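PDB 3GXV: replicative DNA helicase from Helicobacter pylori, which probably unwinds duplex DNA at the replication fork as an ATP-driven hexamer and interacts with primase, its N-terminal domain being the part present here. Local coordinates for residues 17-22 and 88-93; 49-54 and 70-75; 37-42 and 103-108. All coordinates share one frame; numbering follows the deposited sequence.

In the fold
The three contacts tie together one all-helical domain. In chain order the segments are 17-22, 37-42, 49-54, 70-75, 88-93 and 103-108. Contact 2 is therefore nested inside the loops closed by contacts 1 and 3, and those two cross. The centres lie about 18 Å (contacts 1 and 3) or about 19 Å (the other two pairs) apart. Contact 3 is on the opposite side of the chain's centre from both contacts 1 and 2. Each joins a helix, 3-23, 43-57 or 95-119, to a loop. Leu18, Phe40 and Phe49 pack together, so one apolar cluster links all three contacts in this domain of the helicase.

Contact 1 (17-22 and 88-93); sequences VLSGIV and ASPIDN
With chi1 at 166°, Ser19 OG stands anti to the N of its own residue, where it reaches Ala88 O and the Pro90 ring. This is a helix-to-loop contact in the all-helical N-terminal domain of a DnaB-type helicase. Helix 3-23 meets the loop that joins helix 79-87 to helix 95-119. Ser19 OG donates a hydrogen bond to Ala88 O at 2.8 Å. The hydroxyl comes from above the carbonyl plane, 46° out of it, and so does not lie on a lone pair. Ala88 is the first residue to leave the helical conformation after helix 79-87, so the bond ties the exit of that helix to Ser19. Beside it, Ser19 CB and Ala88 CB stand 4.2 Å apart. Ser19 is buried, and this bond gives its hydroxyl a partner in the loop.

The loop is flanked by further residues of helix 3-23. Ala88 packs on Arg15, Pro90 on Leu23 and Ile91 on Ile16. On other faces of the helix, Val17 packs on Tyr97, Val98 and Ile101, and Leu18 on Asn45 and Phe48. Farther along the loop, Asp92 packs on Arg118 of the second subunit.

The proline ring completes the contact. Pro90 CG lies 3.5 Å from Ser19 OG. Gly20 has no side chain, and Pro90 CB comes to 4.2 Å from Gly20 CA.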
ATOM      1  N   VAL B  17     -10.432 -11.852  -0.756  1.00 13.93           N
ATOM      2  CA  VAL B  17     -10.520 -10.930   0.362  1.00 11.78           C
ATOM      3  C   VAL B  17      -9.196 -10.211   0.564  1.00 12.75           C
ATOM      4  O   VAL B  17      -9.175  -8.999   0.792  1.00  8.80           O
ATOM      5  CB  VAL B  17     -10.890 -11.677   1.654  1.00 11.61           C
ATOM      6  CG1 VAL B  17     -10.868 -10.723   2.846  1.00 13.29           C
ATOM      7  CG2 VAL B  17     -12.270 -12.283   1.513  1.00 13.02           C
ATOM      8  N   LEU B  18      -8.100 -10.973   0.478  1.00 12.05           N
ATOM      9  CA  LEU B  18      -6.744 -10.448   0.655  1.00 12.72           C
ATOM     10  C   LEU B  18      -6.382  -9.569  -0.542  1.00 14.54           C
ATOM     11  O   LEU B  18      -5.699  -8.554  -0.401  1.00 12.87           O
ATOM     12  CB  LEU B  18      -5.728 -11.597   0.788  1.00 10.98           C
ATOM     13  CG  LEU B  18      -5.719 -12.495   2.042  1.00  9.53           C
ATOM     14  CD1 LEU B  18      -4.647 -13.572   1.887  1.00  6.92           C
ATOM     15  CD2 LEU B  18      -5.437 -11.674   3.283  1.00  8.17           C
ATOM     16  N   SER B  19      -6.834  -9.985  -1.720  1.00 16.85           N
ATOM     17  CA  SER B  19      -6.603  -9.226  -2.939  1.00 21.51           C
ATOM     18  C   SER B  19      -7.363  -7.913  -2.819  1.00 18.25           C
ATOM     19  O   SER B  19      -6.897  -6.886  -3.298  1.00 20.59           O
ATOM     20  CB  SER B  19      -7.107  -9.990  -4.162  1.00 22.81           C
ATOM     21  OG  SER B  19      -7.171  -9.130  -5.284  1.00 29.31           O
ATOM     22  N   GLY B  20      -8.528  -7.959  -2.177  1.00 14.65           N
ATOM     23  CA  GLY B  20      -9.327  -6.755  -1.991  1.00 14.25           C
ATOM     24  C   GLY B  20      -8.641  -5.754  -1.072  1.00 12.55           C
ATOM     25  O   GLY B  20      -8.707  -4.545  -1.287  1.00  8.93           O
ATOM     26  N   ILE B  21      -7.982  -6.269  -0.039  1.00 14.25           N
ATOM     27  CA  ILE B  21      -7.255  -5.443   0.927  1.00 16.88           C
ATOM     28  C   ILE B  21      -6.076  -4.741   0.252  1.00 17.14           C
ATOM     29  O   ILE B  21      -5.706  -3.622   0.629  1.00 17.49           O
ATOM     30  CB  ILE B  21      -6.723  -6.305   2.097  1.00 13.82           C
ATOM     31  CG1 ILE B  21      -7.896  -6.802   2.941  1.00 13.84           C
ATOM     32  CG2 ILE B  21      -5.711  -5.512   2.938  1.00 12.78           C
ATOM     33  CD1 ILE B  21      -7.478  -7.619   4.140  1.00  9.86           C
ATOM     34  N   VAL B  22      -5.496  -5.409  -0.743  1.00 17.93           N
ATOM     35  CA  VAL B  22      -4.368  -4.864  -1.489  1.00 20.73           C
ATOM     36  C   VAL B  22      -4.817  -3.700  -2.372  1.00 19.78           C
ATOM     37  O   VAL B  22      -4.028  -2.818  -2.693  1.00 17.68           O
ATOM     38  CB  VAL B  22      -3.704  -5.958  -2.355  1.00 22.12           C
ATOM     39  CG1 VAL B  22      -2.665  -5.344  -3.286  1.00 24.90           C
ATOM     40  CG2 VAL B  22      -3.048  -7.000  -1.449  1.00 23.22           C
ATOM     41  N   ALA B  88      -6.020 -12.812  -7.999  1.00 38.53           N
ATOM     42  CA  ALA B  88      -7.443 -12.970  -7.732  1.00 40.08           C
ATOM     43  C   ALA B  88      -8.133 -11.622  -7.892  1.00 39.88           C
ATOM     44  O   ALA B  88      -7.539 -10.582  -7.622  1.00 43.06           O
ATOM     45  CB  ALA B  88      -7.656 -13.511  -6.330  1.00 38.66           C
ATOM     46  N   SER B  89      -9.387 -11.639  -8.326  1.00 35.68           N
ATOM     47  CA  SER B  89     -10.141 -10.411  -8.553  1.00 32.98           C
ATOM     48  C   SER B  89     -10.747  -9.759  -7.329  1.00 34.30           C
ATOM     49  O   SER B  89     -11.535 -10.358  -6.607  1.00 32.84           O
ATOM     50  CB  SER B  89     -11.252 -10.673  -9.567  1.00 28.72           C
ATOM     51  OG  SER B  89     -10.732 -11.258 -10.748  1.00 22.90           O
ATOM     52  N   PRO B  90     -10.347  -8.508  -7.074  1.00 37.43           N
ATOM     53  CA  PRO B  90     -10.850  -7.746  -5.948  1.00 38.06           C
ATOM     54  C   PRO B  90     -12.353  -7.696  -6.266  1.00 38.80           C
ATOM     55  O   PRO B  90     -12.787  -7.430  -7.399  1.00 41.42           O
ATOM     56  CB  PRO B  90     -10.152  -6.375  -6.085  1.00 40.59           C
ATOM     57  CG  PRO B  90      -8.915  -6.687  -7.011  1.00 41.99           C
ATOM     58  CD  PRO B  90      -9.499  -7.686  -7.941  1.00 39.42           C
ATOM     59  N   ILE B  91     -13.180  -7.977  -5.283  1.00 38.53           N
ATOM     60  CA  ILE B  91     -14.619  -7.945  -5.483  1.00 41.63           C
ATOM     61  C   ILE B  91     -15.107  -6.644  -4.865  1.00 43.09           C
ATOM     62  O   ILE B  91     -14.320  -5.874  -4.320  1.00 43.65           O
ATOM     63  CB  ILE B  91     -15.191  -9.212  -4.840  1.00 37.57           C
ATOM     64  CG1 ILE B  91     -15.542 -10.173  -5.975  1.00 35.90           C
ATOM     65  CG2 ILE B  91     -16.332  -8.920  -3.900  1.00 36.65           C
ATOM     66  CD1 ILE B  91     -14.376 -10.537  -6.941  1.00 35.37           C
ATOM     67  N   ASP B  92     -16.383  -6.358  -5.011  1.00 45.81           N
ATOM     68  CA  ASP B  92     -16.901  -5.152  -4.405  1.00 49.35           C
ATOM     69  C   ASP B  92     -17.614  -5.707  -3.183  1.00 47.86           C
ATOM     70  O   ASP B  92     -18.353  -6.680  -3.305  1.00 48.43           O
ATOM     71  CB  ASP B  92     -17.898  -4.468  -5.344  1.00 55.73           C
ATOM     72  CG  ASP B  92     -17.295  -3.310  -6.145  1.00 61.20           C
ATOM     73  OD1 ASP B  92     -18.075  -2.599  -6.806  1.00 63.66           O
ATOM     74  OD2 ASP B  92     -16.077  -3.087  -6.131  1.00 63.87           O
ATOM     75  N   ASN B  93     -17.375  -5.127  -2.015  1.00 44.20           N
ATOM     76  CA  ASN B  93     -18.013  -5.631  -0.804  1.00 40.28           C
ATOM     77  C   ASN B  93     -17.653  -7.084  -0.529  1.00 41.13           C
ATOM     78  O   ASN B  93     -18.317  -8.006  -1.009  1.00 38.82           O
ATOM     79  CB  ASN B  93     -19.542  -5.495  -0.882  1.00 35.19           C
ATOM     80  CG  ASN B  93     -20.224  -5.879   0.419  1.00 31.01           C
ATOM     81  OD1 ASN B  93     -19.688  -5.637   1.497  1.00 32.03           O
ATOM     82  ND2 ASN B  93     -21.412  -6.466   0.327  1.00 28.64           N
TER

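Contact 2 (49-54 and 70-75); sequences FEIALK and KMPKDK
Pro72, a puckered ring, touches Ile51 through its CD, which lies 3.9 Å from Ile51 CD1. The flat ring of the region, Phe49, is remote from the loop 70-75. One of its faces carries Leu53 CD2 from the next turn of the same helix, 3.6 Å above the plane and shifted toward the rim. The Phe40 ring also meets it, the planes at about 40°.

This is a helix-to-loop contact of the all-helical DnaB-type N-terminal domain, apolar at Ile51 and rimmed by two lysines. The two branches of Ile51 do different work. CG1 is set anti to the carbonyl carbon (chi1 -65°), and it extends CD1 to the loop. There Ile51 CD1 meets Met71 CG at 3.5 Å, which is tighter than usual for two carbons. Ile51 CG2 rests against the base of the Lys70 side chain, 3.6 Å from Lys70 CB.

The lysine side chains cross at about a right angle and meet through the carbons of Lys54. Lys70 NZ lies 3.4 Å from Lys54 CE. The two ammonium nitrogens, Lys54 NZ and Lys70 NZ, are 4.8 Å apart, so their like charges would be expected to disfavour a closer approach.

Lys70 is the first residue to leave the helical conformation after helix 64-69, and the loop leads on to helix 79-87. Within it, Met71 also packs on Gln76 and Ile77. The contact thus closes a short excursion of the chain back onto helix 43-57. Here Lys70 packs on Leu55 and Lys75 on Leu47. Phe49 packs on Val31, and both Ala52 and Leu53 pack on Ile28, joining this helix to helix 27-32.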
ATOM      1  N   PHE B  49      -2.024 -12.252   5.705  1.00  8.20           N
ATOM      2  CA  PHE B  49      -2.829 -11.333   6.511  1.00 12.35           C
ATOM      3  C   PHE B  49      -1.984 -10.745   7.649  1.00 15.00           C
ATOM      4  O   PHE B  49      -2.126  -9.581   8.027  1.00 13.82           O
ATOM      5  CB  PHE B  49      -4.043 -12.065   7.101  1.00  8.95           C
ATOM      6  CG  PHE B  49      -5.088 -11.143   7.680  1.00  8.50           C
ATOM      7  CD1 PHE B  49      -5.656 -10.136   6.895  1.00  7.01           C
ATOM      8  CD2 PHE B  49      -5.472 -11.250   9.015  1.00  7.33           C
ATOM      9  CE1 PHE B  49      -6.583  -9.256   7.434  1.00  8.66           C
ATOM     10  CE2 PHE B  49      -6.406 -10.367   9.564  1.00  6.66           C
ATOM     11  CZ  PHE B  49      -6.955  -9.372   8.774  1.00  7.94           C
ATOM     12  N   GLU B  50      -1.095 -11.575   8.179  1.00 15.37           N
ATOM     13  CA  GLU B  50      -0.223 -11.212   9.282  1.00 15.64           C
ATOM     14  C   GLU B  50       0.746 -10.108   8.876  1.00 16.40           C
ATOM     15  O   GLU B  50       0.840  -9.074   9.538  1.00 15.61           O
ATOM     16  CB  GLU B  50       0.549 -12.456   9.708  1.00 17.61           C
ATOM     17  CG  GLU B  50       1.133 -12.470  11.112  1.00 19.99           C
ATOM     18  CD  GLU B  50       1.922 -13.748  11.344  1.00 22.36           C
ATOM     19  OE1 GLU B  50       3.073 -13.824  10.866  1.00 24.65           O
ATOM     20  OE2 GLU B  50       1.382 -14.689  11.969  1.00 23.09           O
ATOM     21  N   ILE B  51       1.471 -10.334   7.782  1.00 18.17           N
ATOM     22  CA  ILE B  51       2.430  -9.349   7.299  1.00 18.18           C
ATOM     23  C   ILE B  51       1.709  -8.054   6.942  1.00 19.92           C
ATOM     24  O   ILE B  51       2.250  -6.959   7.125  1.00 22.46           O
ATOM     25  CB  ILE B  51       3.200  -9.870   6.063  1.00 14.36           C
ATOM     26  CG1 ILE B  51       4.056 -11.085   6.446  1.00 10.24           C
ATOM     27  CG2 ILE B  51       4.088  -8.768   5.510  1.00 10.57           C
ATOM     28  CD1 ILE B  51       4.538 -11.914   5.251  1.00  7.14           C
ATOM     29  N   ALA B  52       0.483  -8.178   6.446  1.00 16.64           N
ATOM     30  CA  ALA B  52      -0.295  -7.008   6.066  1.00 19.20           C
ATOM     31  C   ALA B  52      -0.657  -6.209   7.308  1.00 18.43           C
ATOM     32  O   ALA B  52      -0.500  -4.991   7.337  1.00 17.49           O
ATOM     33  CB  ALA B  52      -1.559  -7.428   5.311  1.00 15.68           C
ATOM     34  N   LEU B  53      -1.138  -6.905   8.337  1.00 21.99           N
ATOM     35  CA  LEU B  53      -1.504  -6.258   9.595  1.00 22.91           C
ATOM     36  C   LEU B  53      -0.308  -5.474  10.111  1.00 20.99           C
ATOM     37  O   LEU B  53      -0.453  -4.349  10.580  1.00 20.71           O
ATOM     38  CB  LEU B  53      -1.918  -7.299  10.640  1.00 21.32           C
ATOM     39  CG  LEU B  53      -3.180  -8.114  10.341  1.00 22.95           C
ATOM     40  CD1 LEU B  53      -3.398  -9.131  11.465  1.00 18.93           C
ATOM     41  CD2 LEU B  53      -4.386  -7.188  10.196  1.00 20.14           C
ATOM     42  N   LYS B  54       0.873  -6.083  10.019  1.00 21.65           N
ATOM     43  CA  LYS B  54       2.108  -5.441  10.469  1.00 22.59           C
ATOM     44  C   LYS B  54       2.457  -4.219   9.610  1.00 22.13           C
ATOM     45  O   LYS B  54       2.827  -3.175  10.141  1.00 20.91           O
ATOM     46  CB  LYS B  54       3.268  -6.446  10.458  1.00 20.27           C
ATOM     47  CG  LYS B  54       4.642  -5.813  10.624  1.00 20.72           C
ATOM     48  CD  LYS B  54       5.702  -6.802  11.091  1.00 21.11           C
ATOM     49  CE  LYS B  54       5.743  -8.079  10.263  1.00 21.56           C
ATOM     50  NZ  LYS B  54       4.565  -8.960  10.512  1.00 22.55           N
ATOM     51  N   LYS B  70       8.697  -7.550   3.561  1.00 36.93           N
ATOM     52  CA  LYS B  70       8.390  -7.805   4.969  1.00 40.67           C
ATOM     53  C   LYS B  70       8.175  -9.280   5.332  1.00 41.65           C
ATOM     54  O   LYS B  70       7.744  -9.592   6.442  1.00 45.19           O
ATOM     55  CB  LYS B  70       7.165  -6.992   5.393  1.00 37.45           C
ATOM     56  CG  LYS B  70       7.142  -6.650   6.873  1.00 34.88           C
ATOM     57  CD  LYS B  70       8.259  -5.664   7.221  1.00 32.90           C
ATOM     58  CE  LYS B  70       8.416  -5.524   8.718  1.00 30.82           C
ATOM     59  NZ  LYS B  70       8.756  -6.839   9.328  1.00 31.73           N
ATOM     60  N   MET B  71       8.471 -10.184   4.402  1.00 39.34           N
ATOM     61  CA  MET B  71       8.325 -11.614   4.658  1.00 36.40           C
ATOM     62  C   MET B  71       9.463 -12.106   5.558  1.00 36.08           C
ATOM     63  O   MET B  71      10.638 -11.934   5.238  1.00 32.98           O
ATOM     64  CB  MET B  71       8.314 -12.388   3.340  1.00 35.19           C
ATOM     65  CG  MET B  71       6.932 -12.899   2.944  1.00 34.49           C
ATOM     66  SD  MET B  71       6.993 -13.984   1.505  1.00 36.92           S
ATOM     67  CE  MET B  71       6.109 -13.009   0.331  1.00 35.25           C
ATOM     68  N   PRO B  72       9.117 -12.770   6.682  1.00 38.61           N
ATOM     69  CA  PRO B  72      10.035 -13.317   7.699  1.00 40.97           C
ATOM     70  C   PRO B  72      11.369 -13.942   7.274  1.00 44.36           C
ATOM     71  O   PRO B  72      12.278 -14.093   8.090  1.00 46.07           O
ATOM     72  CB  PRO B  72       9.148 -14.299   8.476  1.00 38.28           C
ATOM     73  CG  PRO B  72       8.115 -14.694   7.489  1.00 37.08           C
ATOM     74  CD  PRO B  72       7.787 -13.392   6.823  1.00 36.36           C
ATOM     75  N   LYS B  73      11.488 -14.298   6.003  1.00 44.84           N
ATOM     76  CA  LYS B  73      12.732 -14.876   5.472  1.00 44.67           C
ATOM     77  C   LYS B  73      13.407 -16.009   6.319  1.00 48.61           C
ATOM     78  O   LYS B  73      14.612 -16.256   6.211  1.00 48.65           O
ATOM     79  CB  LYS B  73      13.716 -13.738   5.193  1.00 43.54           C
ATOM     80  CG  LYS B  73      14.238 -13.668   3.799  1.00 40.29           C
ATOM     81  CD  LYS B  73      14.676 -15.032   3.272  1.00 38.07           C
ATOM     82  CE  LYS B  73      15.031 -15.009   1.788  1.00 38.93           C
ATOM     83  NZ  LYS B  73      16.046 -13.949   1.559  1.00 39.25           N
ATOM     84  N   ASP B  74      12.635 -16.650   7.188  1.00 51.53           N
ATOM     85  CA  ASP B  74      13.094 -17.763   7.979  1.00 53.37           C
ATOM     86  C   ASP B  74      12.037 -18.745   7.543  1.00 52.83           C
ATOM     87  O   ASP B  74      12.254 -19.943   7.364  1.00 54.89           O
ATOM     88  CB  ASP B  74      12.989 -17.469   9.483  1.00 56.81           C
ATOM     89  CG  ASP B  74      11.605 -17.096   9.914  1.00 58.54           C
ATOM     90  OD1 ASP B  74      11.112 -16.013   9.519  1.00 59.81           O
ATOM     91  OD2 ASP B  74      10.987 -17.907  10.632  1.00 60.04           O
ATOM     92  N   LYS B  75      10.882 -18.135   7.330  1.00 56.29           N
ATOM     93  CA  LYS B  75       9.654 -18.737   6.871  1.00 56.08           C
ATOM     94  C   LYS B  75       9.288 -17.850   5.683  1.00 56.12           C
ATOM     95  O   LYS B  75       9.437 -16.627   5.752  1.00 59.33           O
ATOM     96  CB  LYS B  75       8.586 -18.619   7.963  1.00 52.48           C
ATOM     97  CG  LYS B  75       7.282 -19.284   7.638  1.00 48.08           C
ATOM     98  CD  LYS B  75       7.450 -20.782   7.532  1.00 45.57           C
ATOM     99  CE  LYS B  75       6.102 -21.459   7.390  1.00 45.52           C
ATOM    100  NZ  LYS B  75       5.408 -21.070   6.130  1.00 45.23           N
TER

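Contact 3 (37-42 and 103-108); sequences PSDFYY and NASIKR
Ser105 and Arg108, one turn apart on helix 95-119, hold Asp39 and Tyr41 in the loop ahead of helix 43-57. This is a polar helix-to-loop contact in the helical N-terminal domain of the DnaB family. Ser105 OG donates to Asp39 OD1 at 2.6 Å. It meets the oxygen on its anti side, 26° out of the carboxylate plane. OG reaches the acid because chi1 of 174° turns it away from the backbone N of Ser105.

The Arg108 guanidinium lies flat between the helix and the loop. Ser105 CA sits over one face, 3.1 Å above the plane, and Tyr41 CA over the opposite face, both offset toward the rim. At the edge, Arg108 NH2 makes a weak hydrogen bond of 3.3 Å to Asp39 O. Its direct bond to the loop is thus to a backbone carbonyl; Asp39 OD1 is 5.9 Å from Arg108 NH2.

Waters add to this link. Water 2 accepts from Arg108 NH2 and donates to Ser38 O and Phe40 O. Water 1 donates to Ser105 OG and accepts weakly from Arg108 NH2. The two N-H groups of NH2 are thus shared among three acceptors, the bonds to Asp39 O and water 1 being the weak ones.

A second shell shapes the loop. Residues 37-39 form a 3-10 turn, with a bond of 2.9 Å from Phe40 N to Pro37 O. Asp39 OD2 accepts from Glu36 N, which helps fix the carboxylate. Glu14 of helix 3-23 takes the next two amides, Tyr41 N with OE2 and Tyr42 N with OE1. Tyr42 occupies the N-cap position of helix 43-57, and its hydroxyl bonds to Asp81.

On the guanidinium's other terminal nitrogen, Arg108 NH1 donates to water 3 at 2.9 Å.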
ATOM      1  N   PRO B  37      -5.172 -13.812  11.773  1.00  9.89           N
ATOM      2  CA  PRO B  37      -4.488 -14.672  10.789  1.00  6.53           C
ATOM      3  C   PRO B  37      -4.880 -16.148  10.978  1.00  8.00           C
ATOM      4  O   PRO B  37      -5.225 -16.853  10.017  1.00 10.82           O
ATOM      5  CB  PRO B  37      -3.011 -14.418  11.077  1.00  5.94           C
ATOM      6  CG  PRO B  37      -3.002 -12.972  11.538  1.00  7.23           C
ATOM      7  CD  PRO B  37      -4.220 -12.905  12.450  1.00  6.35           C
ATOM      8  N   SER B  38      -4.848 -16.599  12.227  1.00  5.65           N
ATOM      9  CA  SER B  38      -5.191 -17.970  12.573  1.00  6.39           C
ATOM     10  C   SER B  38      -6.584 -18.381  12.088  1.00  7.68           C
ATOM     11  O   SER B  38      -6.931 -19.558  12.128  1.00  7.67           O
ATOM     12  CB  SER B  38      -5.097 -18.157  14.094  1.00  7.61           C
ATOM     13  OG  SER B  38      -5.969 -17.269  14.786  1.00  9.46           O
ATOM     14  N   ASP B  39      -7.390 -17.424  11.628  1.00  5.59           N
ATOM     15  CA  ASP B  39      -8.723 -17.771  11.147  1.00  5.22           C
ATOM     16  C   ASP B  39      -8.767 -18.162   9.684  1.00  4.12           C
ATOM     17  O   ASP B  39      -9.839 -18.468   9.170  1.00  2.34           O
ATOM     18  CB  ASP B  39      -9.715 -16.629  11.367  1.00  5.19           C
ATOM     19  CG  ASP B  39     -10.065 -16.438  12.815  1.00  5.10           C
ATOM     20  OD1 ASP B  39     -10.328 -17.448  13.507  1.00  8.59           O
ATOM     21  OD2 ASP B  39     -10.090 -15.276  13.257  1.00  4.84           O
ATOM     22  N   PHE B  40      -7.614 -18.146   9.016  1.00  6.54           N
ATOM     23  CA  PHE B  40      -7.563 -18.512   7.599  1.00  3.34           C
ATOM     24  C   PHE B  40      -7.320 -20.000   7.449  1.00  3.07           C
ATOM     25  O   PHE B  40      -6.523 -20.573   8.171  1.00  3.35           O
ATOM     26  CB  PHE B  40      -6.472 -17.735   6.864  1.00  1.26           C
ATOM     27  CG  PHE B  40      -6.840 -16.311   6.578  1.00  3.49           C
ATOM     28  CD1 PHE B  40      -6.770 -15.341   7.579  1.00  3.34           C
ATOM     29  CD2 PHE B  40      -7.326 -15.948   5.332  1.00  2.11           C
ATOM     30  CE1 PHE B  40      -7.181 -14.040   7.332  1.00  1.14           C
ATOM     31  CE2 PHE B  40      -7.744 -14.634   5.082  1.00  2.76           C
ATOM     32  CZ  PHE B  40      -7.668 -13.687   6.089  1.00  1.00           C
ATOM     33  N   TYR B  41      -8.028 -20.602   6.499  1.00  4.47           N
ATOM     34  CA  TYR B  41      -7.967 -22.031   6.203  1.00  2.89           C
ATOM     35  C   TYR B  41      -6.629 -22.428   5.573  1.00  2.97           C
ATOM     36  O   TYR B  41      -5.973 -23.370   6.024  1.00  2.05           O
ATOM     37  CB  TYR B  41      -9.150 -22.373   5.296  1.00  1.19           C
ATOM     38  CG  TYR B  41      -9.094 -23.700   4.572  1.00  1.89           C
ATOM     39  CD1 TYR B  41      -8.918 -24.904   5.257  1.00  2.48           C
ATOM     40  CD2 TYR B  41      -9.250 -23.747   3.194  1.00  3.52           C
ATOM     41  CE1 TYR B  41      -8.890 -26.126   4.565  1.00  2.70           C
ATOM     42  CE2 TYR B  41      -9.235 -24.944   2.506  1.00  2.66           C
ATOM     43  CZ  TYR B  41      -9.051 -26.121   3.190  1.00  2.40           C
ATOM     44  OH  TYR B  41      -8.998 -27.285   2.477  1.00  4.53           O
ATOM     45  N   TYR B  42      -6.232 -21.717   4.525  1.00  1.68           N
ATOM     46  CA  TYR B  42      -4.951 -21.980   3.878  1.00  5.78           C
ATOM     47  C   TYR B  42      -3.944 -21.131   4.663  1.00  3.74           C
ATOM     48  O   TYR B  42      -3.973 -19.909   4.596  1.00  5.08           O
ATOM     49  CB  TYR B  42      -4.997 -21.527   2.424  1.00  3.44           C
ATOM     50  CG  TYR B  42      -3.795 -21.945   1.633  1.00  5.91           C
ATOM     51  CD1 TYR B  42      -3.379 -23.274   1.624  1.00  8.14           C
ATOM     52  CD2 TYR B  42      -3.069 -21.022   0.885  1.00  5.93           C
ATOM     53  CE1 TYR B  42      -2.279 -23.672   0.893  1.00 10.35           C
ATOM     54  CE2 TYR B  42      -1.966 -21.411   0.151  1.00  7.40           C
ATOM     55  CZ  TYR B  42      -1.576 -22.740   0.156  1.00  9.20           C
ATOM     56  OH  TYR B  42      -0.503 -23.160  -0.594  1.00 12.90           O
ATOM     57  N   ASN B 103     -16.805 -17.957   9.832  1.00  8.21           N
ATOM     58  CA  ASN B 103     -17.704 -19.073  10.108  1.00  8.21           C
ATOM     59  C   ASN B 103     -17.028 -20.442   9.950  1.00  7.71           C
ATOM     60  O   ASN B 103     -17.257 -21.336  10.757  1.00  5.61           O
ATOM     61  CB  ASN B 103     -18.940 -19.005   9.186  1.00 11.79           C
ATOM     62  CG  ASN B 103     -20.000 -18.028   9.687  1.00 15.85           C
ATOM     63  OD1 ASN B 103     -20.843 -17.560   8.916  1.00 16.03           O
ATOM     64  ND2 ASN B 103     -19.969 -17.725  10.984  1.00 16.04           N
ATOM     65  N   ALA B 104     -16.217 -20.614   8.911  1.00  5.12           N
ATOM     66  CA  ALA B 104     -15.541 -21.891   8.697  1.00  1.99           C
ATOM     67  C   ALA B 104     -14.402 -22.055   9.697  1.00  2.75           C
ATOM     68  O   ALA B 104     -13.998 -23.165  10.028  1.00  1.00           O
ATOM     69  CB  ALA B 104     -15.024 -21.991   7.271  1.00  1.00           C
ATOM     70  N   SER B 105     -13.880 -20.933  10.172  1.00  4.69           N
ATOM     71  CA  SER B 105     -12.826 -20.967  11.171  1.00  2.56           C
ATOM     72  C   SER B 105     -13.459 -21.544  12.438  1.00  1.82           C
ATOM     73  O   SER B 105     -12.952 -22.494  13.019  1.00  2.92           O
ATOM     74  CB  SER B 105     -12.299 -19.559  11.437  1.00  2.09           C
ATOM     75  OG  SER B 105     -11.380 -19.565  12.506  1.00  3.46           O
ATOM     76  N   ILE B 106     -14.601 -20.988  12.827  1.00  6.03           N
ATOM     77  CA  ILE B 106     -15.319 -21.443  14.018  1.00  5.17           C
ATOM     78  C   ILE B 106     -15.714 -22.920  13.933  1.00  2.86           C
ATOM     79  O   ILE B 106     -15.645 -23.652  14.927  1.00  1.00           O
ATOM     80  CB  ILE B 106     -16.581 -20.569  14.254  1.00  3.30           C
ATOM     81  CG1 ILE B 106     -16.144 -19.132  14.553  1.00  3.61           C
ATOM     82  CG2 ILE B 106     -17.433 -21.144  15.397  1.00  1.00           C
ATOM     83  CD1 ILE B 106     -17.296 -18.181  14.835  1.00  2.98           C
ATOM     84  N   LYS B 107     -16.139 -23.348  12.750  1.00  3.06           N
ATOM     85  CA  LYS B 107     -16.510 -24.734  12.553  1.00  2.06           C
ATOM     86  C   LYS B 107     -15.311 -25.638  12.823  1.00  4.00           C
ATOM     87  O   LYS B 107     -15.438 -26.630  13.535  1.00  4.23           O
ATOM     88  CB  LYS B 107     -17.029 -24.967  11.129  1.00  3.41           C
ATOM     89  CG  LYS B 107     -18.398 -24.398  10.881  1.00  6.13           C
ATOM     90  CD  LYS B 107     -19.099 -25.082   9.726  1.00  9.58           C
ATOM     91  CE  LYS B 107     -19.452 -26.519  10.068  1.00 10.85           C
ATOM     92  NZ  LYS B 107     -20.311 -27.173   9.037  1.00 12.89           N
ATOM     93  N   ARG B 108     -14.156 -25.294  12.260  1.00  3.67           N
ATOM     94  CA  ARG B 108     -12.938 -26.083  12.450  1.00  7.58           C
ATOM     95  C   ARG B 108     -12.528 -26.127  13.928  1.00  7.53           C
ATOM     96  O   ARG B 108     -11.993 -27.129  14.406  1.00  6.52           O
ATOM     97  CB  ARG B 108     -11.789 -25.519  11.596  1.00  7.47           C
ATOM     98  CG  ARG B 108     -12.002 -25.661  10.089  1.00 11.31           C
ATOM     99  CD  ARG B 108     -10.722 -25.370   9.311  1.00 12.33           C
ATOM    100  NE  ARG B 108     -10.190 -24.039   9.609  1.00 12.42           N
ATOM    101  CZ  ARG B 108     -10.645 -22.904   9.086  1.00 10.00           C
ATOM    102  NH1 ARG B 108     -11.652 -22.920   8.212  1.00 11.31           N
ATOM    103  NH2 ARG B 108     -10.106 -21.746   9.454  1.00  6.89           N
TER
HETATM  104  O   HOH W   1      -9.567 -21.822  12.327  1.00 24.20           O
HETATM  105  O   HOH W   2      -7.488 -22.067  10.812  1.00 31.08           O
HETATM  106  O   HOH W   3     -11.665 -20.210   7.269  1.00 22.42           O